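Local coordinates for Glyoxalase/bleomycin resistance protein/dioxygenase (Nocardioides sp., PDB 4MYM) that is of unproven function but probably belongs to the glyoxalase/bleomycin resistance/dioxygenase superfamily, whose members include metal-dependent enzymes and antibiotic-binding proteins, at residues T55-M60 / D65-G70; E46-K51 / L73-A78; I139-P142 / F148-Y151; T113-L118 / I123-P128; Q79-R82 / G86-A89. All coordinates share one frame; numbering follows the deposited sequence.

Contact 1 (T55-M60 / D65-G70); sequences TLSSRM and DFEGPG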
# COMPACT_ATOMS: atom_id res chain seq x y z
N THR A 55 15.79 -1.93 4.20
CA THR A 55 16.73 -3.03 4.43
C THR A 55 16.04 -4.37 4.17
O THR A 55 14.96 -4.61 4.69
CB THR A 55 17.25 -3.01 5.88
OG1 THR A 55 17.91 -1.76 6.12
CG2 THR A 55 18.24 -4.16 6.12
N LEU A 56 16.67 -5.21 3.36
CA LEU A 56 16.16 -6.55 3.05
C LEU A 56 15.96 -7.38 4.31
O LEU A 56 16.81 -7.40 5.21
CB LEU A 56 17.09 -7.30 2.10
CG LEU A 56 16.95 -6.94 0.62
CD1 LEU A 56 18.16 -7.45 -0.16
CD2 LEU A 56 15.65 -7.50 0.04
N SER A 57 14.82 -8.05 4.37
CA SER A 57 14.42 -8.85 5.52
C SER A 57 14.31 -10.33 5.12
O SER A 57 14.76 -11.21 5.87
CB SER A 57 13.08 -8.35 6.05
OG SER A 57 12.70 -9.03 7.23
N SER A 58 13.73 -10.59 3.95
CA SER A 58 13.56 -11.96 3.48
C SER A 58 13.51 -12.03 1.97
O SER A 58 13.25 -11.03 1.29
CB SER A 58 12.30 -12.59 4.08
OG SER A 58 11.13 -12.15 3.43
N ARG A 59 13.80 -13.22 1.46
CA ARG A 59 13.74 -13.52 0.04
C ARG A 59 13.12 -14.88 -0.24
O ARG A 59 13.40 -15.84 0.46
CB ARG A 59 15.14 -13.54 -0.53
CG ARG A 59 15.70 -12.19 -0.93
CD ARG A 59 16.96 -12.42 -1.73
NE ARG A 59 17.64 -11.19 -2.08
CZ ARG A 59 17.45 -10.49 -3.19
NH1 ARG A 59 16.54 -10.84 -4.10
NH2 ARG A 59 18.17 -9.40 -3.37
N MSE A 60 12.29 -14.96 -1.27
CA MSE A 60 11.78 -16.23 -1.76
C MSE A 60 11.82 -16.12 -3.25
O MSE A 60 12.10 -15.04 -3.79
CB MSE A 60 10.37 -16.49 -1.22
CG MSE A 60 10.35 -16.75 0.28
SE MSE A 60 11.27 -18.46 0.70
CE MSE A 60 9.79 -19.65 0.14
N ASP A 65 11.18 -8.81 0.66
CA ASP A 65 10.58 -7.77 1.48
C ASP A 65 11.57 -7.16 2.44
O ASP A 65 12.70 -7.66 2.60
CB ASP A 65 9.32 -8.27 2.18
CG ASP A 65 9.59 -9.32 3.24
OD1 ASP A 65 10.76 -9.67 3.51
OD2 ASP A 65 8.59 -9.78 3.80
N PHE A 66 11.15 -6.08 3.06
CA PHE A 66 12.04 -5.24 3.84
C PHE A 66 11.62 -5.20 5.29
O PHE A 66 10.49 -5.57 5.65
CB PHE A 66 12.06 -3.83 3.25
CG PHE A 66 12.43 -3.80 1.80
CD1 PHE A 66 13.71 -4.11 1.40
CD2 PHE A 66 11.50 -3.47 0.84
CE1 PHE A 66 14.07 -4.08 0.07
CE2 PHE A 66 11.84 -3.44 -0.50
CZ PHE A 66 13.13 -3.76 -0.89
N GLU A 67 12.54 -4.73 6.13
CA GLU A 67 12.34 -4.69 7.58
C GLU A 67 11.33 -3.63 7.99
O GLU A 67 11.18 -2.60 7.33
CB GLU A 67 13.68 -4.44 8.30
CG GLU A 67 14.60 -5.65 8.30
CD GLU A 67 15.87 -5.46 9.12
OE1 GLU A 67 16.28 -4.30 9.38
OE2 GLU A 67 16.46 -6.50 9.51
N GLY A 68 10.62 -3.91 9.08
CA GLY A 68 9.76 -2.92 9.73
C GLY A 68 10.64 -1.95 10.51
O GLY A 68 11.85 -1.92 10.31
N PRO A 69 10.05 -1.17 11.43
CA PRO A 69 8.66 -1.20 11.90
C PRO A 69 7.65 -0.60 10.93
O PRO A 69 8.03 -0.02 9.90
CB PRO A 69 8.71 -0.37 13.18
CG PRO A 69 9.78 0.63 12.90
CD PRO A 69 10.82 -0.11 12.10
N GLY A 70 6.37 -0.73 11.28
CA GLY A 70 5.28 -0.21 10.46
C GLY A 70 4.92 -1.21 9.38
O GLY A 70 5.31 -2.37 9.45
O HOH W 1 13.52 -1.48 5.96
O HOH W 2 9.94 -7.78 7.40

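Contact 2 (E46-K51 / L73-A78); sequences EFYTTK and LALWDA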
# COMPACT_ATOMS: atom_id res chain seq x y z
N GLU A 46 17.19 -2.80 -5.75
CA GLU A 46 18.22 -1.76 -5.79
C GLU A 46 17.65 -0.36 -5.49
O GLU A 46 18.24 0.41 -4.72
CB GLU A 46 18.91 -1.79 -7.17
CG GLU A 46 19.98 -0.73 -7.39
CD GLU A 46 21.21 -0.90 -6.51
OE1 GLU A 46 21.37 -1.97 -5.85
OE2 GLU A 46 22.04 0.04 -6.48
N PHE A 47 16.50 -0.04 -6.08
CA PHE A 47 15.84 1.25 -5.87
C PHE A 47 15.46 1.49 -4.40
O PHE A 47 15.84 2.49 -3.80
CB PHE A 47 14.61 1.37 -6.78
CG PHE A 47 13.84 2.66 -6.63
CD1 PHE A 47 12.86 2.80 -5.66
CD2 PHE A 47 14.09 3.74 -7.48
CE1 PHE A 47 12.16 3.99 -5.52
CE2 PHE A 47 13.38 4.93 -7.35
CZ PHE A 47 12.41 5.05 -6.36
N TYR A 48 14.72 0.55 -3.79
CA TYR A 48 14.20 0.80 -2.45
C TYR A 48 15.27 0.80 -1.38
O TYR A 48 15.16 1.55 -0.40
CB TYR A 48 13.06 -0.17 -2.09
CG TYR A 48 11.93 -0.05 -3.09
CD1 TYR A 48 11.04 1.02 -3.04
CD2 TYR A 48 11.82 -0.97 -4.12
CE1 TYR A 48 10.03 1.15 -4.00
CE2 TYR A 48 10.82 -0.86 -5.07
CZ TYR A 48 9.94 0.19 -5.01
OH TYR A 48 8.98 0.26 -5.97
N THR A 49 16.29 -0.04 -1.57
CA THR A 49 17.43 -0.10 -0.65
C THR A 49 18.33 1.13 -0.77
O THR A 49 18.52 1.85 0.20
CB THR A 49 18.27 -1.37 -0.86
OG1 THR A 49 18.68 -1.47 -2.23
CG2 THR A 49 17.47 -2.61 -0.49
N THR A 50 18.87 1.38 -1.96
CA THR A 50 19.88 2.44 -2.10
C THR A 50 19.29 3.85 -2.13
O THR A 50 19.90 4.78 -1.60
CB THR A 50 20.75 2.25 -3.35
OG1 THR A 50 19.97 2.52 -4.51
CG2 THR A 50 21.31 0.82 -3.41
N LYS A 51 18.10 4.02 -2.71
CA LYS A 51 17.49 5.36 -2.82
C LYS A 51 16.65 5.72 -1.62
O LYS A 51 16.69 6.86 -1.16
CB LYS A 51 16.63 5.49 -4.07
CG LYS A 51 17.29 5.06 -5.36
CD LYS A 51 18.43 5.97 -5.75
CE LYS A 51 18.94 5.65 -7.15
NZ LYS A 51 17.87 5.76 -8.17
N LEU A 73 7.08 -3.37 3.52
CA LEU A 73 7.12 -3.18 2.07
C LEU A 73 7.70 -4.42 1.44
O LEU A 73 8.75 -4.91 1.87
CB LEU A 73 7.95 -1.96 1.70
CG LEU A 73 8.09 -1.62 0.22
CD1 LEU A 73 6.76 -1.24 -0.42
CD2 LEU A 73 9.07 -0.47 0.09
N ALA A 74 7.01 -4.92 0.41
CA ALA A 74 7.39 -6.15 -0.27
C ALA A 74 7.33 -6.00 -1.79
O ALA A 74 6.68 -5.09 -2.32
CB ALA A 74 6.49 -7.29 0.19
N LEU A 75 8.04 -6.88 -2.49
CA LEU A 75 8.05 -6.91 -3.94
C LEU A 75 7.86 -8.34 -4.41
O LEU A 75 8.53 -9.24 -3.92
CB LEU A 75 9.38 -6.39 -4.48
CG LEU A 75 9.94 -5.11 -3.85
CD1 LEU A 75 11.41 -4.94 -4.22
CD2 LEU A 75 9.12 -3.90 -4.29
N TRP A 76 7.02 -8.53 -5.41
CA TRP A 76 6.71 -9.87 -5.90
C TRP A 76 6.58 -9.82 -7.42
O TRP A 76 5.79 -9.04 -7.95
CB TRP A 76 5.41 -10.36 -5.25
CG TRP A 76 5.19 -11.85 -5.27
CD1 TRP A 76 5.97 -12.82 -5.83
CD2 TRP A 76 4.08 -12.53 -4.69
NE1 TRP A 76 5.41 -14.07 -5.63
CE2 TRP A 76 4.24 -13.91 -4.94
CE3 TRP A 76 2.96 -12.10 -3.98
CZ2 TRP A 76 3.32 -14.86 -4.49
CZ3 TRP A 76 2.04 -13.05 -3.55
CH2 TRP A 76 2.24 -14.41 -3.81
N ASP A 77 7.36 -10.66 -8.09
CA ASP A 77 7.35 -10.71 -9.55
C ASP A 77 5.98 -11.09 -10.09
O ASP A 77 5.38 -12.06 -9.61
CB ASP A 77 8.37 -11.74 -10.03
CG ASP A 77 8.41 -11.83 -11.54
OD1 ASP A 77 9.00 -10.92 -12.16
OD2 ASP A 77 7.80 -12.77 -12.10
N ALA A 78 5.52 -10.34 -11.10
CA ALA A 78 4.19 -10.54 -11.69
C ALA A 78 3.99 -11.94 -12.28
O ALA A 78 2.92 -12.53 -12.13
CB ALA A 78 3.93 -9.49 -12.77

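Contact 3 (I139-P142 / F148-Y151); sequences IYFP and FWEY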
# COMPACT_ATOMS: atom_id res chain seq x y z
N ILE A 139 5.54 16.52 -2.28
CA ILE A 139 6.39 16.14 -3.39
C ILE A 139 5.99 14.74 -3.85
O ILE A 139 5.55 13.91 -3.05
CB ILE A 139 7.89 16.20 -3.03
CG1 ILE A 139 8.20 15.38 -1.77
CG2 ILE A 139 8.31 17.67 -2.86
CD1 ILE A 139 9.64 15.46 -1.32
N TYR A 140 6.12 14.51 -5.16
CA TYR A 140 5.72 13.24 -5.78
C TYR A 140 6.85 12.68 -6.65
O TYR A 140 7.53 13.45 -7.34
CB TYR A 140 4.46 13.47 -6.62
CG TYR A 140 3.29 13.97 -5.82
CD1 TYR A 140 2.47 13.09 -5.13
CD2 TYR A 140 2.99 15.33 -5.75
CE1 TYR A 140 1.39 13.54 -4.40
CE2 TYR A 140 1.91 15.79 -5.03
CZ TYR A 140 1.13 14.90 -4.34
OH TYR A 140 0.08 15.36 -3.61
N PHE A 141 7.08 11.37 -6.60
CA PHE A 141 8.05 10.69 -7.44
C PHE A 141 7.60 9.27 -7.81
O PHE A 141 6.97 8.60 -6.98
CB PHE A 141 9.47 10.67 -6.84
CG PHE A 141 9.59 9.96 -5.51
CD1 PHE A 141 10.03 8.64 -5.44
CD2 PHE A 141 9.34 10.63 -4.32
CE1 PHE A 141 10.19 8.00 -4.23
CE2 PHE A 141 9.50 9.99 -3.09
CZ PHE A 141 9.93 8.68 -3.05
N PRO A 142 7.89 8.83 -9.05
CA PRO A 142 7.61 7.46 -9.45
C PRO A 142 8.60 6.46 -8.85
O PRO A 142 9.78 6.77 -8.65
CB PRO A 142 7.80 7.50 -10.97
CG PRO A 142 8.86 8.53 -11.18
CD PRO A 142 8.66 9.56 -10.09
N PHE A 148 3.59 5.56 -7.49
CA PHE A 148 4.28 6.78 -7.11
C PHE A 148 4.21 7.00 -5.61
O PHE A 148 3.32 6.46 -4.93
CB PHE A 148 3.80 8.02 -7.88
CG PHE A 148 2.38 8.44 -7.60
CD1 PHE A 148 1.29 7.68 -8.03
CD2 PHE A 148 2.12 9.68 -7.01
CE1 PHE A 148 -0.01 8.12 -7.82
CE2 PHE A 148 0.83 10.11 -6.79
CZ PHE A 148 -0.24 9.35 -7.21
N TRP A 149 5.16 7.78 -5.13
CA TRP A 149 5.30 8.15 -3.72
C TRP A 149 4.98 9.62 -3.52
O TRP A 149 5.29 10.47 -4.37
CB TRP A 149 6.73 7.89 -3.27
CG TRP A 149 7.11 6.43 -3.21
CD1 TRP A 149 7.30 5.58 -4.27
CD2 TRP A 149 7.37 5.66 -2.03
NE1 TRP A 149 7.65 4.33 -3.82
CE2 TRP A 149 7.70 4.35 -2.45
CE3 TRP A 149 7.36 5.96 -0.66
CZ2 TRP A 149 8.01 3.33 -1.53
CZ3 TRP A 149 7.65 4.95 0.23
CH2 TRP A 149 7.97 3.65 -0.20
N GLU A 150 4.33 9.90 -2.39
CA GLU A 150 4.04 11.24 -1.95
C GLU A 150 4.66 11.40 -0.57
O GLU A 150 4.48 10.55 0.30
CB GLU A 150 2.55 11.46 -1.87
CG GLU A 150 2.15 12.84 -1.33
CD GLU A 150 0.71 12.92 -0.90
OE1 GLU A 150 0.29 12.12 -0.04
OE2 GLU A 150 -0.00 13.81 -1.39
N TYR A 151 5.43 12.47 -0.38
CA TYR A 151 5.80 12.93 0.95
C TYR A 151 4.98 14.19 1.13
O TYR A 151 4.94 15.04 0.22
CB TYR A 151 7.30 13.24 1.07
CG TYR A 151 8.25 12.08 1.15
CD1 TYR A 151 8.01 10.87 0.50
CD2 TYR A 151 9.46 12.21 1.84
CE1 TYR A 151 8.91 9.82 0.57
CE2 TYR A 151 10.36 11.17 1.90
CZ TYR A 151 10.08 9.97 1.27
OH TYR A 151 10.99 8.94 1.32

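Contact 4 (T113-L118 / I123-P128); sequences TAYERL and IEFYSP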
# COMPACT_ATOMS: atom_id res chain seq x y z
N THR A 113 13.65 19.73 2.62
CA THR A 113 14.86 19.01 2.99
C THR A 113 14.88 17.60 2.41
O THR A 113 15.90 17.15 1.86
CB THR A 113 15.00 18.90 4.54
OG1 THR A 113 15.17 20.21 5.08
CG2 THR A 113 16.19 18.09 4.90
N ALA A 114 13.78 16.89 2.55
CA ALA A 114 13.69 15.53 1.99
C ALA A 114 13.89 15.55 0.47
O ALA A 114 14.60 14.71 -0.08
CB ALA A 114 12.34 14.90 2.35
N TYR A 115 13.26 16.51 -0.19
CA TYR A 115 13.38 16.71 -1.64
C TYR A 115 14.85 16.80 -2.07
O TYR A 115 15.31 16.06 -2.96
CB TYR A 115 12.61 17.97 -2.03
CG TYR A 115 12.81 18.43 -3.46
CD1 TYR A 115 12.25 17.73 -4.52
CD2 TYR A 115 13.57 19.57 -3.75
CE1 TYR A 115 12.42 18.14 -5.83
CE2 TYR A 115 13.74 20.00 -5.07
CZ TYR A 115 13.16 19.29 -6.10
OH TYR A 115 13.33 19.67 -7.42
N GLU A 116 15.62 17.66 -1.41
CA GLU A 116 17.04 17.81 -1.77
C GLU A 116 17.85 16.53 -1.51
O GLU A 116 18.67 16.16 -2.34
CB GLU A 116 17.66 19.03 -1.07
CG GLU A 116 17.00 20.36 -1.41
CD GLU A 116 17.08 20.75 -2.90
OE1 GLU A 116 17.80 20.10 -3.67
OE2 GLU A 116 16.40 21.73 -3.30
N ARG A 117 17.61 15.84 -0.39
CA ARG A 117 18.34 14.61 -0.09
C ARG A 117 18.00 13.52 -1.11
O ARG A 117 18.88 12.83 -1.62
CB ARG A 117 18.03 14.09 1.34
CG ARG A 117 18.53 15.01 2.45
CD ARG A 117 18.32 14.44 3.86
NE ARG A 117 18.84 15.34 4.90
CZ ARG A 117 20.03 15.25 5.51
NH1 ARG A 117 20.89 14.27 5.21
NH2 ARG A 117 20.37 16.14 6.44
N LEU A 118 16.71 13.39 -1.41
CA LEU A 118 16.26 12.35 -2.35
C LEU A 118 16.74 12.64 -3.77
O LEU A 118 17.21 11.76 -4.48
CB LEU A 118 14.74 12.21 -2.30
CG LEU A 118 14.19 11.50 -1.06
CD1 LEU A 118 12.67 11.61 -1.01
CD2 LEU A 118 14.60 10.04 -1.05
N ILE A 123 16.50 10.32 -7.13
CA ILE A 123 15.05 10.31 -7.21
C ILE A 123 14.62 11.44 -8.13
O ILE A 123 15.14 12.56 -8.03
CB ILE A 123 14.38 10.47 -5.83
CG1 ILE A 123 14.66 9.26 -4.94
CG2 ILE A 123 12.88 10.68 -5.95
CD1 ILE A 123 14.04 7.95 -5.41
N GLU A 124 13.69 11.14 -9.03
CA GLU A 124 13.19 12.11 -10.01
C GLU A 124 11.79 12.49 -9.63
O GLU A 124 10.90 11.64 -9.55
CB GLU A 124 13.18 11.49 -11.41
CG GLU A 124 14.55 11.03 -11.86
CD GLU A 124 14.57 10.52 -13.29
OE1 GLU A 124 13.52 10.57 -13.96
OE2 GLU A 124 15.65 10.09 -13.75
N PHE A 125 11.57 13.78 -9.41
CA PHE A 125 10.29 14.25 -8.93
C PHE A 125 9.46 14.82 -10.06
O PHE A 125 10.00 15.38 -11.02
CB PHE A 125 10.52 15.33 -7.88
CG PHE A 125 11.04 14.79 -6.59
CD1 PHE A 125 12.41 14.67 -6.37
CD2 PHE A 125 10.16 14.38 -5.59
CE1 PHE A 125 12.89 14.15 -5.18
CE2 PHE A 125 10.64 13.88 -4.40
CZ PHE A 125 12.00 13.77 -4.19
N TYR A 126 8.14 14.70 -9.94
CA TYR A 126 7.25 15.30 -10.94
C TYR A 126 7.26 16.83 -10.92
O TYR A 126 6.99 17.45 -11.94
CB TYR A 126 5.84 14.80 -10.75
CG TYR A 126 5.69 13.34 -11.08
CD1 TYR A 126 5.60 12.91 -12.41
CD2 TYR A 126 5.64 12.38 -10.08
CE1 TYR A 126 5.45 11.58 -12.73
CE2 TYR A 126 5.49 11.03 -10.39
CZ TYR A 126 5.38 10.64 -11.72
OH TYR A 126 5.24 9.32 -12.06
N SER A 127 7.54 17.41 -9.75
CA SER A 127 7.63 18.86 -9.59
C SER A 127 8.44 19.13 -8.34
O SER A 127 8.51 18.25 -7.46
CB SER A 127 6.26 19.51 -9.35
OG SER A 127 5.30 19.07 -10.28
N PRO A 128 9.04 20.34 -8.24
CA PRO A 128 9.62 20.70 -6.94
C PRO A 128 8.55 20.84 -5.89
O PRO A 128 7.36 20.91 -6.21
CB PRO A 128 10.27 22.08 -7.21
CG PRO A 128 10.47 22.12 -8.68
CD PRO A 128 9.29 21.37 -9.26

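Contact 5 (Q79-R82 / G86-A89); sequences QLIR and GVPA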
# COMPACT_ATOMS: atom_id res chain seq x y z
N GLN A 79 5.00 -12.45 -12.98
CA GLN A 79 4.90 -13.78 -13.59
C GLN A 79 4.73 -14.86 -12.52
O GLN A 79 3.86 -15.74 -12.65
CB GLN A 79 6.13 -14.07 -14.46
CG GLN A 79 6.02 -15.34 -15.30
CD GLN A 79 7.11 -15.45 -16.37
OE1 GLN A 79 7.62 -14.44 -16.88
NE2 GLN A 79 7.46 -16.68 -16.73
N LEU A 80 5.54 -14.79 -11.47
CA LEU A 80 5.41 -15.72 -10.33
C LEU A 80 4.06 -15.69 -9.63
O LEU A 80 3.52 -16.74 -9.26
CB LEU A 80 6.53 -15.52 -9.30
CG LEU A 80 7.69 -16.52 -9.34
CD1 LEU A 80 8.52 -16.37 -8.09
CD2 LEU A 80 7.25 -17.97 -9.46
N ILE A 81 3.50 -14.49 -9.44
CA ILE A 81 2.15 -14.35 -8.89
C ILE A 81 1.16 -15.12 -9.76
O ILE A 81 0.36 -15.91 -9.25
CB ILE A 81 1.71 -12.88 -8.80
CG1 ILE A 81 2.56 -12.13 -7.76
CG2 ILE A 81 0.23 -12.78 -8.42
CD1 ILE A 81 2.41 -10.62 -7.85
N ARG A 82 1.20 -14.88 -11.07
CA ARG A 82 0.29 -15.57 -11.99
C ARG A 82 0.45 -17.08 -11.87
O ARG A 82 -0.54 -17.80 -11.70
CB ARG A 82 0.49 -15.10 -13.45
CG ARG A 82 -0.16 -13.75 -13.77
CD ARG A 82 -0.26 -13.45 -15.27
NE ARG A 82 1.05 -13.46 -15.92
CZ ARG A 82 1.97 -12.50 -15.82
NH1 ARG A 82 1.75 -11.41 -15.08
NH2 ARG A 82 3.14 -12.63 -16.46
N GLY A 86 -2.53 -17.86 -9.61
CA GLY A 86 -3.57 -17.60 -10.60
C GLY A 86 -4.11 -16.17 -10.60
O GLY A 86 -5.03 -15.85 -11.35
N VAL A 87 -3.57 -15.30 -9.76
CA VAL A 87 -3.99 -13.91 -9.78
C VAL A 87 -3.38 -13.29 -11.04
O VAL A 87 -2.17 -13.41 -11.25
CB VAL A 87 -3.52 -13.12 -8.53
CG1 VAL A 87 -3.79 -11.63 -8.69
CG2 VAL A 87 -4.20 -13.65 -7.30
N PRO A 88 -4.21 -12.62 -11.85
CA PRO A 88 -3.70 -12.07 -13.12
C PRO A 88 -2.96 -10.74 -12.93
O PRO A 88 -3.48 -9.68 -13.30
CB PRO A 88 -4.97 -11.88 -13.94
CG PRO A 88 -6.02 -11.59 -12.92
CD PRO A 88 -5.66 -12.41 -11.72
N ALA A 89 -1.77 -10.80 -12.33
CA ALA A 89 -0.94 -9.61 -12.14
C ALA A 89 -0.55 -9.05 -13.51
O ALA A 89 -0.32 -9.81 -14.45
CB ALA A 89 0.31 -9.95 -11.35

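Contact 1 (T55-M60 / D65-G70)
Ser58 and Asp65 both set their first torsion between backbone N and carbonyl carbon (chi1 78° and 67°), and this brings hydroxyl and carboxylate together across a beta hairpin. The strands 56-60 and 63-66 are its arms. Ser58 OG donates to Asp65 OD1 at 2.5 Å, a short bond that meets the oxygen from above the carboxylate plane. The other carboxylate oxygen, OD2, forms a salt bridge with Lys159 of the second subunit. Asp65 is thus shared between the hairpin and the dimer interface.

The register slips by one residue here. Ser57 and Ser58 both face Asp65, a classic beta bulge. Ser57 N gives a good bond to Asp65 O at 2.8 Å, while Ser58 N reaches the same oxygen only weakly, at 3.4 Å. Asp65 N returns a bond to Ser58 O. Beyond the bulge, Glu67 N binds Thr55 O at 2.8 Å, nearly in line with the carbonyl.

Leu56 and Phe66 diverge at their CB atoms, yet Leu56 CD2 comes back to Phe66 CE1 at 3.8 Å. The backbone of Thr55 and Leu56 lies at the edge of the phenyl ring. One water accepts from Thr55 N and donates to Glu67 O, each at 2.9 Å.

Contact 2 (E46-K51 / L73-A78)
Tyr48 of helix 41-51 sets its ring against two leucines of strand 72-77. The three side chains carry the whole contact. It is small, buried and without a hydrogen bond between the segments.

The two sides of the ring are used differently. On the CD1 side, Leu73 CD2 approaches Tyr48 CD1 at 4.0 Å, with the two side chains crossing at about a right angle. On the CD2 side, Leu75 comes closer. Its CD2 lies 3.6 Å from Tyr48 CE2, and its CD1 is 4.0 Å from Tyr48 CD2. Both methyls of Leu75 therefore touch the tyrosine. Both leucines meet the ring at a slant.

Leu73 and Leu75 are two apart in the strand and point to the same side of the sheet. With CG of Leu73 anti to the backbone N (chi1 180°), one methyl, CD2, is brought to the ring. CG of Leu75 is instead anti to the carbonyl carbon (chi1 -46°), and this presents both of its methyls. On the helix, Phe47 CD1 lies 3.6 Å above one face of the Tyr48 ring.

Beyond the leucine contacts, Tyr48 OH is hydrogen-bonded to Glu147. Leu36 of strand 33-38 and Phe66 of strand 63-66 also touch Tyr48. The helix thus packs across the sheet, over strand 72-77 and its neighbours on either side.

Contact 3 (I139-P142 / F148-Y151)
Trp149 N binds Phe141 O at 2.7 Å, almost straight, with an N-H...O angle of 173°. The bond belongs to an antiparallel beta hairpin of strands 136-142 and 147-154. Phe141 N returns a bond to Trp149 O, and Ile139 with Tyr151 forms the next hydrogen-bonded pair. Tyr140-Glu150 and Pro142-Phe148 are the non-hydrogen-bonded pairs.

Phe141, Trp149 and Tyr151 form an aromatic cluster on one face. Phe141 holds its ring between backbone N and carbonyl carbon (chi1 61°), which lays it over the neighbouring strand. Trp149 CB sits over this ring, 3.5 Å from its centroid, a CH-pi contact. The planes of the phenyl and the indole five-membered ring are nearly parallel but slid apart. Tyr151 CE1 meets Phe141 CE2 at the phenyl edge. Leu118 and Ala114 of helix 108-120 pack against Tyr151.

On the other face Tyr140 and Glu150 run side by side. Glu150 OE1 also hydrogen-bonds a bound bis-tris molecule, probably from the crystallisation liquor. This may mark a pocket. Phe148 lies beside Tyr140 as well, with Phe148 CE2 3.8 Å from Tyr140 CD1. Tyr140 OH makes a weak hydrogen bond to Glu150 OE2 at 2.7 Å.

Contact 4 (T113-L118 / I123-P128)
Ile123 N binds Leu118 O at 3.1 Å, with the donor standing 37° out of the carbonyl plane. Next to this bond the two side chains run alongside each other, and Leu118 CB lies 4.0 Å from Ile123 CB. Within the same segment, Ile123 CG2 rests over one face of the Phe125 ring.

Phe125 fills the middle of the contact. Its opposite face takes Tyr115 CD1, 3.5 Å above the plane and over the ring centre. The phenyl is therefore held between an aliphatic branch and a ring carbon of Tyr115. The Tyr115 and Phe125 planes are 58° apart, an oblique pair. Leu118 CB comes to the rim of the phenyl, 3.7 Å from Phe125 CZ. This is a helix-to-loop contact: the chain leaves helix 108-120, folds back along it, and goes on to strand 130-132. Phe125 also meets Phe141 and touches Ile139 of strand 136-142, so it lies between helix and sheet.

At the far end Pro128 lies beside Tyr115, both pointing the same way. Tyr115 places CG anti to its own N (chi1 171°), which carries the phenol along the loop until Tyr115 OH is 3.9 Å from Pro128 CB.

Contact 5 (Q79-R82 / G86-A89)
Arg82 NH1 donates to Ala89 O at 2.7 Å, though the bond is bent, with an N-H...O angle of 131°. The donor stands 44° out of the carbonyl plane. Nearer the helix, Arg82 CG lies 3.2 Å from Val87 O, and Arg82 CA makes a CA-H...O contact with that same oxygen. The arginine therefore follows the returning chain along its length, from Val87 to Ala89.

A bend at chi3 (-58°) turns the guanidinium back over the helix. One of its faces lies above Gln79 CA. Gly86 N binds Arg82 O at 2.9 Å, and Gly86 leaves the helix with positive phi. Pro88 is the centre of an inverse gamma turn, closed by Ala89 N to Val87 O at 2.9 Å.

Ile81 supplies the apolar half. Its CG2 meets Val87 CB at 3.8 Å, and the same methyl is 4.1 Å from Ala89 CB. Val37 of strand 33-38 touches both Ile81 and Ala89 from the sheet.

Further out, Thr85 OG1 is hydrogen-bonded to both Ile81 O and Val87 N, which ties the last helical turn to the exit. Asp77 OD2 caps Leu80 N at the other end of helix 78-85. The second subunit adds Phe148 against Ile81 and Tyr126 against Val87 and Pro88. The contact has an apolar part and a polar part: buried aliphatic groups pack toward the sheet, while the arginine and backbone bonds fix the turn, and the arginine's charge probably polarises the Ala89 carbonyl.

Contacts 1, 2 and 5 belong to the first half of the chain, contacts 4 and 3 to the second. Each half has a four-stranded mixed sheet in the order 1-4-3-2, consistent with the paired beta-alpha-beta-beta-beta modules of this superfamily. Contact 1 is nested within the loop closed by contact 2, and their centres are 10 Å apart. Contact 5 follows directly from strand 72-77. Contacts 3 and 4 are neighbours, with centres 9 Å apart. Contact 2 touches both, so helix 41-51 helps join the halves. Contacts 4 and 5 are farthest apart, about 33 Å between centres. All five have residues that touch the second subunit of the dimer.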